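Local structure of pyruvate formate-lyase 2 (Archaeoglobus fulgidus, 2F3O) at residues G622-T634 against S681-I693. The protein belongs to the glycyl radical enzymes and is probably a lyase, although its substrate and precise reaction are not established. Residues are numbered along the deposited sequence; the frame is centred on the assembly and turned at random.
Sequences GGKFAAGCYPMTT and SYENLPNGASLTI
L685 lies along the backbone of A627-C629, and its side chain can be followed outward. CB, CG and CD1 all run beside A627 O, CD1 coming nearest at 3.4 Å and also touching G628 C. CD2 meets CB of C629 at 4.1 Å. With CG anti to the backbone N (chi1 -157°), the two methyls are carried to G628 and C629. C611 of helix 597-615 also touches this leucine. With an alanine here, CB of C629 is likely to lose its apolar neighbour, and a gap would probably open beside the G628 carbonyl carbon. Next to it the backbones join: N687 N donates a hydrogen bond to A627 O, and C629 N donates to G688 O (2.9 Å) while C629 O accepts from S690 N (3.0 Å), a lone parallel bridge to A689. N687 ND2 comes in at the edge of the Y630 ring, 3.8 Å from CE2; ND2 and Y630 OH both bond to S439 O. S690 OG reaches A751 O, beside the predicted radical glycine. The arrangement joins the end of edge strand 624-628 to the lead-in of strand 692-696, outermost in the other sheet, consistent with the ten-stranded alpha/beta barrel of glycyl radical enzymes.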
# COMPACT_ATOMS: atom_id res chain seq x y z
N GLY A 622 12.31 8.34 -0.79
CA GLY A 622 11.54 7.31 -1.46
C GLY A 622 11.80 7.12 -2.93
O GLY A 622 11.08 6.40 -3.60
N GLY A 623 12.84 7.79 -3.42
CA GLY A 623 13.35 7.59 -4.78
C GLY A 623 14.73 6.98 -4.71
O GLY A 623 15.02 6.21 -3.80
N LYS A 624 15.59 7.32 -5.65
CA LYS A 624 16.92 6.72 -5.73
C LYS A 624 17.99 7.78 -5.77
O LYS A 624 17.71 8.95 -5.94
CB LYS A 624 17.02 5.87 -6.97
CG LYS A 624 16.41 4.50 -6.81
CD LYS A 624 16.80 3.61 -7.96
CE LYS A 624 17.25 2.27 -7.41
NZ LYS A 624 17.03 1.15 -8.38
N PHE A 625 19.24 7.38 -5.62
CA PHE A 625 20.34 8.33 -5.73
C PHE A 625 20.65 8.55 -7.19
O PHE A 625 20.34 7.71 -8.03
CB PHE A 625 21.57 7.81 -4.99
CG PHE A 625 21.64 8.23 -3.53
CD1 PHE A 625 20.84 7.62 -2.59
CD2 PHE A 625 22.52 9.21 -3.12
CE1 PHE A 625 20.91 8.01 -1.26
CE2 PHE A 625 22.59 9.59 -1.79
CZ PHE A 625 21.78 9.01 -0.87
N ALA A 626 21.26 9.70 -7.49
CA ALA A 626 21.52 10.10 -8.87
C ALA A 626 23.00 10.48 -9.04
O ALA A 626 23.48 11.33 -8.30
CB ALA A 626 20.64 11.26 -9.24
N ALA A 627 23.70 9.85 -9.99
CA ALA A 627 25.16 10.10 -10.17
C ALA A 627 25.47 11.34 -11.00
O ALA A 627 24.95 11.49 -12.12
CB ALA A 627 25.84 8.89 -10.79
N GLY A 628 26.31 12.22 -10.46
CA GLY A 628 26.79 13.39 -11.21
C GLY A 628 28.31 13.47 -11.30
O GLY A 628 29.02 12.79 -10.55
N CYS A 629 28.82 14.29 -12.21
CA CYS A 629 30.26 14.54 -12.26
C CYS A 629 30.64 15.99 -12.46
O CYS A 629 30.90 16.42 -13.59
CB CYS A 629 30.93 13.70 -13.34
SG CYS A 629 32.70 13.57 -13.05
N TYR A 630 30.70 16.75 -11.38
CA TYR A 630 31.09 18.14 -11.49
C TYR A 630 31.74 18.52 -10.19
O TYR A 630 31.40 17.96 -9.15
CB TYR A 630 29.90 19.05 -11.86
CG TYR A 630 28.80 19.18 -10.85
CD1 TYR A 630 28.87 20.12 -9.82
CD2 TYR A 630 27.68 18.38 -10.94
CE1 TYR A 630 27.87 20.23 -8.89
CE2 TYR A 630 26.66 18.50 -10.04
CZ TYR A 630 26.76 19.41 -9.00
OH TYR A 630 25.74 19.50 -8.10
N PRO A 631 32.71 19.45 -10.23
CA PRO A 631 33.53 19.64 -9.05
C PRO A 631 33.20 20.74 -8.05
O PRO A 631 33.65 20.63 -6.92
CB PRO A 631 34.89 19.96 -9.66
CG PRO A 631 34.56 20.68 -10.90
CD PRO A 631 33.20 20.28 -11.35
N MET A 632 32.46 21.77 -8.45
CA MET A 632 32.55 23.12 -7.82
C MET A 632 34.02 23.51 -7.80
O MET A 632 34.68 23.42 -8.82
CB MET A 632 31.91 23.21 -6.42
CG MET A 632 30.41 22.91 -6.39
SD MET A 632 29.43 23.70 -7.67
CE MET A 632 29.60 25.43 -7.25
N THR A 633 34.56 23.93 -6.66
CA THR A 633 36.02 23.98 -6.58
C THR A 633 36.55 22.97 -5.58
O THR A 633 37.63 23.16 -5.03
CB THR A 633 36.63 25.41 -6.31
OG1 THR A 633 36.35 25.85 -4.98
CG2 THR A 633 36.11 26.44 -7.29
N THR A 634 35.80 21.89 -5.35
CA THR A 634 36.24 20.86 -4.41
C THR A 634 37.34 19.99 -5.00
O THR A 634 37.98 19.25 -4.27
CB THR A 634 35.12 19.90 -3.94
OG1 THR A 634 34.76 19.02 -5.01
CG2 THR A 634 33.89 20.65 -3.45
N SER A 681 30.21 7.34 -20.46
CA SER A 681 28.83 6.88 -20.57
C SER A 681 27.85 7.82 -19.86
O SER A 681 27.52 7.63 -18.69
CB SER A 681 28.71 5.48 -20.00
OG SER A 681 29.46 4.57 -20.79
N TYR A 682 27.36 8.81 -20.61
CA TYR A 682 26.51 9.87 -20.06
C TYR A 682 25.13 9.37 -19.71
O TYR A 682 24.46 9.92 -18.83
CB TYR A 682 26.41 11.04 -21.03
CG TYR A 682 27.66 11.83 -21.05
CD1 TYR A 682 28.44 11.90 -22.20
CD2 TYR A 682 28.09 12.48 -19.91
CE1 TYR A 682 29.63 12.63 -22.21
CE2 TYR A 682 29.27 13.20 -19.90
CZ TYR A 682 30.04 13.28 -21.05
OH TYR A 682 31.20 14.00 -21.03
N GLU A 683 24.73 8.31 -20.41
CA GLU A 683 23.49 7.60 -20.21
C GLU A 683 23.32 7.10 -18.78
O GLU A 683 22.21 6.88 -18.34
CB GLU A 683 23.39 6.43 -21.21
CG GLU A 683 24.52 5.35 -21.13
CD GLU A 683 25.76 5.63 -22.03
OE1 GLU A 683 26.52 4.67 -22.32
OE2 GLU A 683 25.99 6.80 -22.43
N ASN A 684 24.43 6.96 -18.05
CA ASN A 684 24.39 6.62 -16.63
C ASN A 684 24.68 7.75 -15.67
O ASN A 684 24.95 7.49 -14.50
CB ASN A 684 25.41 5.54 -16.33
CG ASN A 684 25.11 4.29 -17.04
OD1 ASN A 684 25.90 3.81 -17.84
ND2 ASN A 684 23.94 3.74 -16.78
N LEU A 685 24.63 8.99 -16.13
CA LEU A 685 25.03 10.11 -15.29
C LEU A 685 23.90 11.13 -15.11
O LEU A 685 24.04 12.26 -15.56
CB LEU A 685 26.24 10.78 -15.92
CG LEU A 685 27.21 11.62 -15.09
CD1 LEU A 685 27.79 10.85 -13.93
CD2 LEU A 685 28.31 12.10 -15.99
N PRO A 686 22.79 10.76 -14.44
CA PRO A 686 21.62 11.64 -14.57
C PRO A 686 21.60 12.90 -13.71
O PRO A 686 20.61 13.60 -13.71
CB PRO A 686 20.47 10.73 -14.15
CG PRO A 686 21.08 9.84 -13.13
CD PRO A 686 22.50 9.61 -13.55
N ASN A 687 22.66 13.20 -12.96
CA ASN A 687 22.69 14.46 -12.23
C ASN A 687 23.59 15.51 -12.90
O ASN A 687 23.88 16.54 -12.33
CB ASN A 687 23.11 14.22 -10.78
CG ASN A 687 22.78 15.39 -9.87
OD1 ASN A 687 21.62 15.70 -9.60
ND2 ASN A 687 23.81 16.04 -9.38
N GLY A 688 24.03 15.23 -14.13
CA GLY A 688 24.81 16.19 -14.93
C GLY A 688 26.31 15.99 -14.95
O GLY A 688 26.87 15.29 -14.10
N ALA A 689 26.97 16.61 -15.92
CA ALA A 689 28.44 16.57 -16.01
C ALA A 689 28.96 17.94 -16.35
O ALA A 689 28.30 18.69 -17.04
CB ALA A 689 28.89 15.59 -17.05
N SER A 690 30.14 18.27 -15.86
CA SER A 690 30.75 19.56 -16.19
C SER A 690 31.99 19.41 -17.06
O SER A 690 33.02 18.90 -16.60
CB SER A 690 31.10 20.33 -14.93
OG SER A 690 32.01 21.37 -15.22
N LEU A 691 31.89 19.87 -18.30
CA LEU A 691 33.03 20.00 -19.19
C LEU A 691 33.32 21.48 -19.49
O LEU A 691 32.48 22.17 -20.08
CB LEU A 691 32.79 19.24 -20.49
CG LEU A 691 33.85 19.40 -21.58
CD1 LEU A 691 35.18 18.87 -21.09
CD2 LEU A 691 33.40 18.72 -22.86
N THR A 692 34.50 21.95 -19.08
CA THR A 692 34.90 23.34 -19.35
C THR A 692 36.03 23.41 -20.36
O THR A 692 37.08 22.79 -20.15
CB THR A 692 35.44 23.98 -18.10
OG1 THR A 692 34.61 23.61 -17.00
CG2 THR A 692 35.47 25.49 -18.26
N ILE A 693 35.84 24.16 -21.43
CA ILE A 693 36.88 24.33 -22.45
C ILE A 693 37.45 25.75 -22.46
O ILE A 693 36.76 26.71 -22.78
CB ILE A 693 36.35 23.90 -23.84
CG1 ILE A 693 36.20 22.38 -23.89
CG2 ILE A 693 37.28 24.35 -24.96
CD1 ILE A 693 37.45 21.67 -23.42